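Local coordinates for protein succinate dehydrogenase (Membrane anchor subunit) (Mycolicibacterium smegmatis, PDB 7D6V) that serves as the membrane anchor subunit of succinate dehydrogenase and holds a [2Fe-2S] cluster within the membrane, probably passing electrons from succinate to quinone, at residues Ala43-Tyr48 and Thr250-Asp255; Val196-Val201 and Ala244-Gly249; Asp29-Ala34 and Ser128-Ala133. All coordinates share one frame; numbering follows the deposited sequence.

Contact 1. Residues Ala43-Tyr48 and Thr250-Asp255. With PEV ((1S)-2-{[(2-aminoethoxy)(hydroxy)phosphoryl]oxy}-1-[(palmitoyloxy)methyl]ethyl stearate), chain I.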
loop_
_atom_site.group_PDB
_atom_site.type_symbol
_atom_site.label_atom_id
_atom_site.label_comp_id
_atom_site.label_asym_id
_atom_site.label_seq_id
_atom_site.Cartn_x
_atom_site.Cartn_y
_atom_site.Cartn_z
ATOM N N ALA C 43 -10.438 -22.752 32.516
ATOM C CA ALA C 43 -10.369 -23.659 33.654
ATOM C C ALA C 43 -11.628 -23.580 34.501
ATOM O O ALA C 43 -12.158 -24.612 34.930
ATOM C CB ALA C 43 -9.134 -23.348 34.497
ATOM N N ALA C 44 -12.125 -22.367 34.751
ATOM C CA ALA C 44 -13.343 -22.220 35.536
ATOM C C ALA C 44 -14.515 -22.907 34.854
ATOM O O ALA C 44 -15.267 -23.659 35.493
ATOM C CB ALA C 44 -13.643 -20.739 35.764
ATOM N N PHE C 45 -14.680 -22.677 33.545
ATOM C CA PHE C 45 -15.795 -23.314 32.856
ATOM C C PHE C 45 -15.666 -24.830 32.874
ATOM O O PHE C 45 -16.654 -25.535 33.102
ATOM C CB PHE C 45 -15.919 -22.827 31.416
ATOM C CG PHE C 45 -17.000 -23.534 30.653
ATOM C CD1 PHE C 45 -18.326 -23.188 30.832
ATOM C CD2 PHE C 45 -16.697 -24.574 29.794
ATOM C CE1 PHE C 45 -19.326 -23.849 30.151
ATOM C CE2 PHE C 45 -17.692 -25.240 29.114
ATOM C CZ PHE C 45 -19.007 -24.876 29.290
ATOM N N VAL C 46 -14.464 -25.354 32.629
ATOM C CA VAL C 46 -14.293 -26.804 32.579
ATOM C C VAL C 46 -14.585 -27.424 33.939
ATOM O O VAL C 46 -15.276 -28.445 34.034
ATOM C CB VAL C 46 -12.884 -27.163 32.076
ATOM C CG1 VAL C 46 -12.615 -28.642 32.264
ATOM C CG2 VAL C 46 -12.741 -26.790 30.616
ATOM N N ILE C 47 -14.081 -26.810 35.010
ATOM C CA ILE C 47 -14.310 -27.345 36.351
ATOM C C ILE C 47 -15.798 -27.361 36.669
ATOM O O ILE C 47 -16.353 -28.389 37.092
ATOM C CB ILE C 47 -13.519 -26.532 37.391
ATOM C CG1 ILE C 47 -12.024 -26.820 37.268
ATOM C CG2 ILE C 47 -14.005 -26.838 38.793
ATOM C CD1 ILE C 47 -11.147 -25.772 37.912
ATOM N N TYR C 48 -16.473 -26.225 36.460
ATOM C CA TYR C 48 -17.894 -26.155 36.783
ATOM C C TYR C 48 -18.692 -27.147 35.950
ATOM O O TYR C 48 -19.563 -27.853 36.471
ATOM C CB TYR C 48 -18.418 -24.734 36.573
ATOM C CG TYR C 48 -19.889 -24.582 36.887
ATOM C CD1 TYR C 48 -20.319 -24.340 38.182
ATOM C CD2 TYR C 48 -20.850 -24.689 35.892
ATOM C CE1 TYR C 48 -21.659 -24.207 38.474
ATOM C CE2 TYR C 48 -22.189 -24.557 36.176
ATOM C CZ TYR C 48 -22.588 -24.316 37.466
ATOM O OH TYR C 48 -23.925 -24.184 37.751
ATOM N N THR C 250 -23.502 -17.737 29.839
ATOM C CA THR C 250 -24.940 -17.957 29.949
ATOM C C THR C 250 -25.268 -19.413 30.248
ATOM O O THR C 250 -26.240 -19.685 30.958
ATOM C CB THR C 250 -25.657 -17.501 28.681
ATOM O OG1 THR C 250 -25.141 -18.207 27.549
ATOM C CG2 THR C 250 -25.469 -16.013 28.479
ATOM N N LEU C 251 -24.472 -20.357 29.741
ATOM C CA LEU C 251 -24.637 -21.750 30.136
ATOM C C LEU C 251 -24.414 -21.915 31.631
ATOM O O LEU C 251 -25.189 -22.594 32.319
ATOM C CB LEU C 251 -23.668 -22.635 29.353
ATOM C CG LEU C 251 -24.101 -23.127 27.975
ATOM C CD1 LEU C 251 -22.892 -23.562 27.170
ATOM C CD2 LEU C 251 -25.097 -24.260 28.103
ATOM N N VAL C 252 -23.354 -21.292 32.153
ATOM C CA VAL C 252 -23.063 -21.430 33.577
ATOM C C VAL C 252 -24.196 -20.853 34.418
ATOM O O VAL C 252 -24.641 -21.473 35.390
ATOM C CB VAL C 252 -21.711 -20.777 33.918
ATOM C CG1 VAL C 252 -21.517 -20.722 35.420
ATOM C CG2 VAL C 252 -20.584 -21.550 33.271
ATOM N N LEU C 253 -24.691 -19.666 34.054
ATOM C CA LEU C 253 -25.777 -19.069 34.832
ATOM C C LEU C 253 -27.080 -19.844 34.699
ATOM O O LEU C 253 -27.837 -19.949 35.668
ATOM C CB LEU C 253 -25.987 -17.598 34.471
ATOM C CG LEU C 253 -25.030 -16.547 35.050
ATOM C CD1 LEU C 253 -23.634 -16.561 34.473
ATOM C CD2 LEU C 253 -25.651 -15.166 34.900
ATOM N N THR C 254 -27.376 -20.383 33.516
ATOM C CA THR C 254 -28.586 -21.182 33.362
ATOM C C THR C 254 -28.538 -22.413 34.258
ATOM O O THR C 254 -29.497 -22.703 34.989
ATOM C CB THR C 254 -28.763 -21.571 31.896
ATOM O OG1 THR C 254 -28.526 -20.424 31.075
ATOM C CG2 THR C 254 -30.176 -22.069 31.641
ATOM N N ASP C 255 -27.408 -23.132 34.241
ATOM C CA ASP C 255 -27.228 -24.248 35.167
ATOM C C ASP C 255 -27.386 -23.806 36.612
ATOM O O ASP C 255 -28.068 -24.467 37.400
ATOM C CB ASP C 255 -25.860 -24.897 34.977
ATOM C CG ASP C 255 -25.806 -26.307 35.537
ATOM O OD1 ASP C 255 -25.638 -27.268 34.773
ATOM O OD2 ASP C 255 -25.933 -26.456 36.769
HETATM C C48 PEV I . -15.657 -24.327 26.343
HETATM C C47 PEV I . -15.172 -25.756 26.555
HETATM C C46 PEV I . -13.984 -26.062 25.652
HETATM C C45 PEV I . -12.702 -25.487 26.241
HETATM C C44 PEV I . -11.494 -26.356 25.916
HETATM C C43 PEV I . -10.186 -25.609 26.134
HETATM C C42 PEV I . -9.127 -26.531 26.718
HETATM C C41 PEV I . -8.127 -26.955 25.655
HETATM C C40 PEV I . -6.807 -27.390 26.271
HETATM C C39 PEV I . -6.302 -28.662 25.614
HETATM C C38 PEV I . -5.656 -28.337 24.276
HETATM C C37 PEV I . -4.180 -28.009 24.447
HETATM C C36 PEV I . -3.326 -28.807 23.478
HETATM C C35 PEV I . -2.976 -27.981 22.249
HETATM C C34 PEV I . -1.663 -28.452 21.646
HETATM C C33 PEV I . -1.657 -29.961 21.466
HETATM C C32 PEV I . -0.235 -30.496 21.488
HETATM C C31 PEV I . 0.326 -30.602 20.080
HETATM O O31 PEV I . 0.500 -29.624 19.440
HETATM O O2 PEV I . 0.639 -31.852 19.551
HETATM C C2 PEV I . 2.008 -32.031 19.367
HETATM C C1 PEV I . 2.333 -31.777 17.901
HETATM O O3P PEV I . 2.680 -30.430 17.758
HETATM P P PEV I . 4.193 -30.056 17.225
HETATM O O1P PEV I . 5.175 -30.120 18.367
HETATM O O2P PEV I . 4.185 -28.669 16.636
HETATM O O4P PEV I . 4.636 -31.155 16.083
HETATM C C4 PEV I . 5.493 -32.196 16.453
HETATM C C5 PEV I . 5.063 -33.455 15.704
HETATM N N6 PEV I . 5.540 -34.639 16.395
HETATM C C3 PEV I . 2.385 -33.456 19.760
HETATM O O3 PEV I . 1.802 -33.713 21.006
HETATM C C11 PEV I . 0.760 -34.646 20.974
HETATM O O11 PEV I . 0.967 -35.756 20.621
HETATM C C12 PEV I . -0.650 -34.230 21.381
HETATM C C13 PEV I . -1.283 -35.226 22.349
HETATM C C14 PEV I . -2.431 -34.605 23.138
HETATM C C15 PEV I . -3.414 -33.856 22.242
HETATM C C16 PEV I . -4.823 -34.428 22.361
HETATM C C17 PEV I . -5.924 -33.368 22.362
HETATM C C18 PEV I . -5.405 -31.942 22.180
HETATM C C19 PEV I . -6.053 -31.213 21.003
HETATM C C20 PEV I . -6.943 -32.115 20.148
HETATM C C21 PEV I . -7.941 -31.310 19.321
HETATM C C22 PEV I . -9.133 -32.151 18.872
HETATM C C23 PEV I . -8.967 -32.745 17.475
HETATM C C24 PEV I . -9.558 -34.148 17.411
HETATM C C25 PEV I . -11.072 -34.127 17.231
HETATM C C26 PEV I . -11.790 -34.849 18.367
#

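Contact 2. Residues Val196-Val201 and Ala244-Gly249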
loop_
_atom_site.group_PDB
_atom_site.type_symbol
_atom_site.label_atom_id
_atom_site.label_comp_id
_atom_site.label_asym_id
_atom_site.label_seq_id
_atom_site.Cartn_x
_atom_site.Cartn_y
_atom_site.Cartn_z
ATOM N N VAL C 196 -30.781 -20.181 24.889
ATOM C CA VAL C 196 -30.991 -20.871 23.620
ATOM C C VAL C 196 -30.744 -19.932 22.447
ATOM O O VAL C 196 -30.104 -20.308 21.455
ATOM C CB VAL C 196 -32.405 -21.480 23.578
ATOM C CG1 VAL C 196 -32.793 -21.839 22.157
ATOM C CG2 VAL C 196 -32.466 -22.704 24.463
ATOM N N ILE C 197 -31.240 -18.696 22.538
ATOM C CA ILE C 197 -31.030 -17.726 21.466
ATOM C C ILE C 197 -29.545 -17.441 21.282
ATOM O O ILE C 197 -29.038 -17.402 20.153
ATOM C CB ILE C 197 -31.824 -16.438 21.754
ATOM C CG1 ILE C 197 -33.322 -16.691 21.611
ATOM C CG2 ILE C 197 -31.390 -15.316 20.828
ATOM C CD1 ILE C 197 -34.179 -15.558 22.122
ATOM N N LEU C 198 -28.820 -17.243 22.384
ATOM C CA LEU C 198 -27.396 -16.939 22.275
ATOM C C LEU C 198 -26.609 -18.136 21.755
ATOM O O LEU C 198 -25.637 -17.970 21.008
ATOM C CB LEU C 198 -26.863 -16.475 23.627
ATOM C CG LEU C 198 -27.258 -15.037 23.966
ATOM C CD1 LEU C 198 -26.904 -14.697 25.397
ATOM C CD2 LEU C 198 -26.599 -14.067 23.006
ATOM N N LEU C 199 -27.015 -19.350 22.132
ATOM C CA LEU C 199 -26.388 -20.546 21.580
ATOM C C LEU C 199 -26.612 -20.636 20.080
ATOM O O LEU C 199 -25.706 -21.015 19.332
ATOM C CB LEU C 199 -26.925 -21.794 22.273
ATOM C CG LEU C 199 -26.395 -22.091 23.673
ATOM C CD1 LEU C 199 -27.070 -23.328 24.232
ATOM C CD2 LEU C 199 -24.891 -22.265 23.648
ATOM N N TRP C 200 -27.819 -20.302 19.623
ATOM C CA TRP C 200 -28.076 -20.279 18.187
ATOM C C TRP C 200 -27.201 -19.251 17.487
ATOM O O TRP C 200 -26.683 -19.507 16.395
ATOM C CB TRP C 200 -29.551 -19.991 17.918
ATOM C CG TRP C 200 -30.405 -21.208 17.827
ATOM C CD1 TRP C 200 -31.492 -21.498 18.588
ATOM C CD2 TRP C 200 -30.258 -22.295 16.907
ATOM N NE1 TRP C 200 -32.029 -22.700 18.211
ATOM C CE2 TRP C 200 -31.291 -23.211 17.178
ATOM C CE3 TRP C 200 -29.353 -22.585 15.882
ATOM C CZ2 TRP C 200 -31.444 -24.393 16.465
ATOM C CZ3 TRP C 200 -29.506 -23.760 15.179
ATOM C CH2 TRP C 200 -30.543 -24.650 15.472
ATOM N N VAL C 201 -27.034 -18.076 18.093
ATOM C CA VAL C 201 -26.184 -17.046 17.497
ATOM C C VAL C 201 -24.750 -17.548 17.372
ATOM O O VAL C 201 -24.101 -17.387 16.331
ATOM C CB VAL C 201 -26.258 -15.747 18.317
ATOM C CG1 VAL C 201 -25.263 -14.731 17.793
ATOM C CG2 VAL C 201 -27.660 -15.181 18.278
ATOM N N ALA C 244 -18.639 -16.821 21.873
ATOM C CA ALA C 244 -18.164 -18.013 22.569
ATOM C C ALA C 244 -18.133 -17.794 24.079
ATOM O O ALA C 244 -18.690 -18.587 24.851
ATOM C CB ALA C 244 -16.781 -18.396 22.049
ATOM N N TRP C 245 -17.497 -16.705 24.514
ATOM C CA TRP C 245 -17.421 -16.403 25.938
ATOM C C TRP C 245 -18.797 -16.101 26.513
ATOM O O TRP C 245 -19.113 -16.511 27.640
ATOM C CB TRP C 245 -16.473 -15.227 26.168
ATOM C CG TRP C 245 -15.038 -15.563 25.928
ATOM C CD1 TRP C 245 -14.256 -15.119 24.907
ATOM C CD2 TRP C 245 -14.212 -16.422 26.721
ATOM N NE1 TRP C 245 -12.995 -15.643 25.013
ATOM C CE2 TRP C 245 -12.941 -16.448 26.119
ATOM C CE3 TRP C 245 -14.423 -17.170 27.882
ATOM C CZ2 TRP C 245 -11.886 -17.192 26.638
ATOM C CZ3 TRP C 245 -13.375 -17.907 28.394
ATOM C CH2 TRP C 245 -12.122 -17.912 27.773
ATOM N N ILE C 246 -19.636 -15.396 25.750
ATOM C CA ILE C 246 -20.972 -15.066 26.235
ATOM C C ILE C 246 -21.792 -16.330 26.445
ATOM O O ILE C 246 -22.505 -16.461 27.445
ATOM C CB ILE C 246 -21.666 -14.088 25.269
ATOM C CG1 ILE C 246 -21.070 -12.690 25.412
ATOM C CG2 ILE C 246 -23.162 -14.047 25.527
ATOM C CD1 ILE C 246 -21.712 -11.668 24.513
ATOM N N THR C 247 -21.703 -17.284 25.517
ATOM C CA THR C 247 -22.475 -18.511 25.663
ATOM C C THR C 247 -21.931 -19.381 26.785
ATOM O O THR C 247 -22.704 -20.053 27.474
ATOM C CB THR C 247 -22.514 -19.283 24.345
ATOM O OG1 THR C 247 -21.180 -19.545 23.898
ATOM C CG2 THR C 247 -23.278 -18.504 23.295
ATOM N N LEU C 248 -20.615 -19.370 27.005
ATOM C CA LEU C 248 -20.081 -20.057 28.180
ATOM C C LEU C 248 -20.682 -19.483 29.458
ATOM O O LEU C 248 -21.167 -20.225 30.328
ATOM C CB LEU C 248 -18.558 -19.948 28.212
ATOM C CG LEU C 248 -17.768 -20.817 27.236
ATOM C CD1 LEU C 248 -16.325 -20.934 27.687
ATOM C CD2 LEU C 248 -18.407 -22.183 27.090
ATOM N N GLY C 249 -20.683 -18.155 29.570
ATOM C CA GLY C 249 -21.257 -17.524 30.747
ATOM C C GLY C 249 -22.730 -17.840 30.921
ATOM O O GLY C 249 -23.179 -18.180 32.017
#

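Contact 3. Residues Asp29-Ala34 and Ser128-Ala133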
loop_
_atom_site.group_PDB
_atom_site.type_symbol
_atom_site.label_atom_id
_atom_site.label_comp_id
_atom_site.label_asym_id
_atom_site.label_seq_id
_atom_site.Cartn_x
_atom_site.Cartn_y
_atom_site.Cartn_z
ATOM N N ASP C 29 4.985 -3.936 27.320
ATOM C CA ASP C 29 3.646 -4.047 27.875
ATOM C C ASP C 29 3.507 -5.371 28.624
ATOM O O ASP C 29 4.468 -6.125 28.789
ATOM C CB ASP C 29 2.607 -3.916 26.765
ATOM C CG ASP C 29 2.835 -4.900 25.637
ATOM O OD1 ASP C 29 3.897 -5.550 25.616
ATOM O OD2 ASP C 29 1.949 -5.025 24.768
ATOM N N ARG C 30 2.295 -5.666 29.093
ATOM C CA ARG C 30 1.995 -6.932 29.757
ATOM C C ARG C 30 1.383 -7.869 28.721
ATOM O O ARG C 30 0.173 -8.085 28.669
ATOM C CB ARG C 30 1.065 -6.714 30.944
ATOM C CG ARG C 30 1.770 -6.285 32.215
ATOM C CD ARG C 30 0.801 -6.209 33.377
ATOM N NE ARG C 30 -0.457 -5.572 33.000
ATOM C CZ ARG C 30 -0.688 -4.265 33.073
ATOM N NH1 ARG C 30 0.258 -3.447 33.516
ATOM N NH2 ARG C 30 -1.863 -3.776 32.705
ATOM N N TRP C 31 2.250 -8.430 27.877
ATOM C CA TRP C 31 1.797 -9.300 26.799
ATOM C C TRP C 31 1.260 -10.630 27.310
ATOM O O TRP C 31 0.576 -11.335 26.564
ATOM C CB TRP C 31 2.937 -9.542 25.814
ATOM C CG TRP C 31 4.245 -9.849 26.471
ATOM C CD1 TRP C 31 5.238 -8.969 26.763
ATOM C CD2 TRP C 31 4.701 -11.131 26.914
ATOM N NE1 TRP C 31 6.284 -9.619 27.363
ATOM C CE2 TRP C 31 5.979 -10.949 27.466
ATOM C CE3 TRP C 31 4.150 -12.415 26.898
ATOM C CZ2 TRP C 31 6.718 -12.002 27.996
ATOM C CZ3 TRP C 31 4.883 -13.456 27.424
ATOM C CH2 TRP C 31 6.154 -13.244 27.965
ATOM N N TRP C 32 1.547 -10.976 28.559
ATOM C CA TRP C 32 1.118 -12.228 29.163
ATOM C C TRP C 32 -0.232 -12.123 29.858
ATOM O O TRP C 32 -0.679 -13.101 30.464
ATOM C CB TRP C 32 2.172 -12.700 30.165
ATOM C CG TRP C 32 2.765 -11.576 30.953
ATOM C CD1 TRP C 32 3.899 -10.880 30.661
ATOM C CD2 TRP C 32 2.249 -11.011 32.161
ATOM N NE1 TRP C 32 4.123 -9.918 31.612
ATOM C CE2 TRP C 32 3.123 -9.979 32.545
ATOM C CE3 TRP C 32 1.134 -11.280 32.956
ATOM C CZ2 TRP C 32 2.918 -9.217 33.691
ATOM C CZ3 TRP C 32 0.929 -10.522 34.088
ATOM C CH2 TRP C 32 1.816 -9.502 34.447
ATOM N N GLN C 33 -0.885 -10.964 29.791
ATOM C CA GLN C 33 -2.123 -10.761 30.534
ATOM C C GLN C 33 -3.286 -11.514 29.896
ATOM O O GLN C 33 -4.067 -12.172 30.590
ATOM C CB GLN C 33 -2.419 -9.266 30.622
ATOM C CG GLN C 33 -3.169 -8.847 31.861
ATOM C CD GLN C 33 -3.884 -7.529 31.676
ATOM O OE1 GLN C 33 -3.551 -6.535 32.318
ATOM N NE2 GLN C 33 -4.877 -7.515 30.799
ATOM N N ALA C 34 -3.420 -11.422 28.572
ATOM C CA ALA C 34 -4.496 -12.130 27.883
ATOM C C ALA C 34 -4.413 -13.649 28.009
ATOM O O ALA C 34 -5.468 -14.277 28.214
ATOM C CB ALA C 34 -4.530 -11.706 26.410
ATOM N N SER C 128 2.062 -21.474 21.437
ATOM C CA SER C 128 2.577 -21.516 20.074
ATOM C C SER C 128 3.110 -20.130 19.717
ATOM O O SER C 128 4.324 -19.984 19.594
ATOM C CB SER C 128 1.522 -22.029 19.101
ATOM O OG SER C 128 1.416 -23.437 19.183
ATOM N N PRO C 129 2.309 -19.089 19.551
ATOM C CA PRO C 129 2.757 -17.813 20.113
ATOM C C PRO C 129 2.097 -17.590 21.464
ATOM O O PRO C 129 0.867 -17.631 21.555
ATOM C CB PRO C 129 2.335 -16.785 19.060
ATOM C CG PRO C 129 1.189 -17.382 18.396
ATOM C CD PRO C 129 1.331 -18.877 18.468
ATOM N N THR C 130 2.875 -17.363 22.521
ATOM C CA THR C 130 2.269 -16.869 23.752
ATOM C C THR C 130 1.715 -15.472 23.529
ATOM O O THR C 130 0.566 -15.178 23.875
ATOM C CB THR C 130 3.288 -16.878 24.891
ATOM O OG1 THR C 130 3.900 -18.168 24.977
ATOM C CG2 THR C 130 2.613 -16.566 26.208
ATOM N N ALA C 131 2.519 -14.609 22.921
ATOM C CA ALA C 131 2.108 -13.323 22.394
ATOM C C ALA C 131 2.694 -13.197 20.995
ATOM O O ALA C 131 3.409 -14.082 20.522
ATOM C CB ALA C 131 2.549 -12.175 23.309
ATOM N N CYS C 132 2.398 -12.084 20.328
ATOM C CA CYS C 132 2.584 -12.023 18.882
ATOM C C CYS C 132 4.055 -12.037 18.482
ATOM O O CYS C 132 4.453 -12.796 17.589
ATOM C CB CYS C 132 1.857 -10.808 18.320
ATOM S SG CYS C 132 0.100 -11.156 18.252
ATOM N N ALA C 133 4.883 -11.220 19.122
ATOM C CA ALA C 133 6.297 -11.139 18.772
ATOM C C ALA C 133 7.192 -11.626 19.908
ATOM O O ALA C 133 8.297 -11.122 20.108
ATOM C CB ALA C 133 6.673 -9.717 18.368
#

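Contact 1. Residues Ala43-Tyr48 and Thr250-Asp255
V252 sets one methyl against each of two aromatic rings, F45 and Y48, which stand three residues apart on the partner helix. CG1, turned anti to the backbone N (chi1 171°), takes Y48, and CG2, beside that N, takes F45. The apolar part is simple: CG2 comes in at the edge of the F45 ring, near its plane, 3.7 Å from F45 CD1. The CH-pi part belongs to CG1, which sits over one face of Y48, 4.1 Å from the ring centroid and displaced toward the rim. Y48 CG is anti to the backbone N, which carries the phenol across to the turn beyond V252, where D255 CB lies in plane at the ring edge, 3.9 Å from Y48 CE2. As for polar groups, Y48 OH lies 3.2 Å from D255 OD2, the carboxylate standing nearly upright to the ring (83° between planes). OD2 has its firm partner in R52, a salt bridge. Lipid adds a fourth element: C48, the end of one acyl chain of the bound phosphatidylethanolamine, meets F45 obliquely, 3.6 Å from F45 CE2. Here the first and last long helices of the membrane anchor, 33-55 and 240-264, pack at 35° with segment axes 11.1 Å apart, and F45 is part of the lipid pocket. F70 of a loop also touches F45 and D255, while T250 and T254 face helix 188-204.

Contact 2. Residues Val196-Val201 and Ala244-Gly249
T247 OG1 is gripped by several groups: R111 NH2 donates to it, and the carbonyls of F243 and A244 both lie within range of its single proton, A244 O at 2.8 Å, so which of them receives it stays open. The hydroxyl is placed for this by a chi1 of 56°, which sets OG1 between the backbone N and the carbonyl carbon; the same torsion puts CG2 beside the N and turns it to the neighbouring helix. There the methyl lies against the backbone of L198, 3.3 Å from L198 O, and 4.1 Å from L198 CB. L199 completes the seat from the next position, its CD2 branch coming to 3.9 Å from T247 CB. Beside this, L198 CD1 and I246 CG2 meet methyl to methyl at 3.8 Å, the two side chains crossing at a slant. T247 thus turns its hydroxyl to its own helix and R111, and CB and CG2 to L198 and L199. The segment axes are 9.4 Å apart at 152°, near antiparallel. R111 and L248, the latter pointing away from this interface, both belong to the pocket of the bound phosphatidylethanolamine. Behind helix 188-204, V196 and W200 pack on helix 155-175, with W200 NE1 bonded to T170 OG1. Helix 240-264 in turn lays A244 and L248 on helix 115-124, and W245 on helix 33-55.

Contact 3. Residues Asp29-Ala34 and Ser128-Ala133
W31 meets T130 and A131 in the irregular loop that follows helix 115-124. The loop is tied down first at S128, whose backbone is hydrogen-bonded to Y122 and which packs on N204 of the iron-sulfur subunit; P129 follows, against T206 of the same subunit. T130 is the first residue to reach the indole. Its CG2, anti to the backbone N, comes up at the ring edge, near the plane, 4.0 Å from W31 CZ3, while OG1 is occupied with Q127 OE1. A131 then places its methyl under the root of the side chain, 3.7 Å from W31 CB and 3.9 Å from W31 CE3, meeting the indole obliquely.

The indole gets there from a type I beta turn, R30 to Q33, which leads into helix 33-55 and is closed by Q33 N to R30 O at 3.3 Å. A chi1 of 45° stands W31 up between its own N and carbonyl carbon. W32 CD1 lies over the centre of one face of the W31 ring, 3.7 Å above the plane, and D29 OD1 is at its edge, the OD2 of that carboxylate being salt-bridged to R27. On the far flank of the turn R30 NH2 donates to Q33 OE1, also at 3.3 Å, with a weak bond from NE to the same oxygen.

C132 is joined by a disulfide to C208 of the iron-sulfur subunit, a covalent tie between the two chains. At A133 the carbonyl oxygen takes a hydrogen bond from T25 OG1, and A133 packs on G68 of the iron-sulfur subunit.

Overall arrangement
Contacts 1 and 2 are consecutive turns of helix 240-264 used in two directions, their centres 12 Å apart. They touch directly: F45 CZ packs on L248 CD2 at 3.5 Å, and T250 CG2 on L198 CD1 at 3.6 Å. Through F45 and L248 both reach the pocket of the bound phosphatidylethanolamine. The [2Fe-2S] cluster is about 9 Å from the T247 side chain and about 13 Å from that of F45. Contact 3 stands apart, touching neither, its centre 26 Å from that of contact 1 and 27 Å from that of contact 2, though helix 33-55 runs from contact 3 to contact 1; its T130 side chain is about 12 Å from the same lipid.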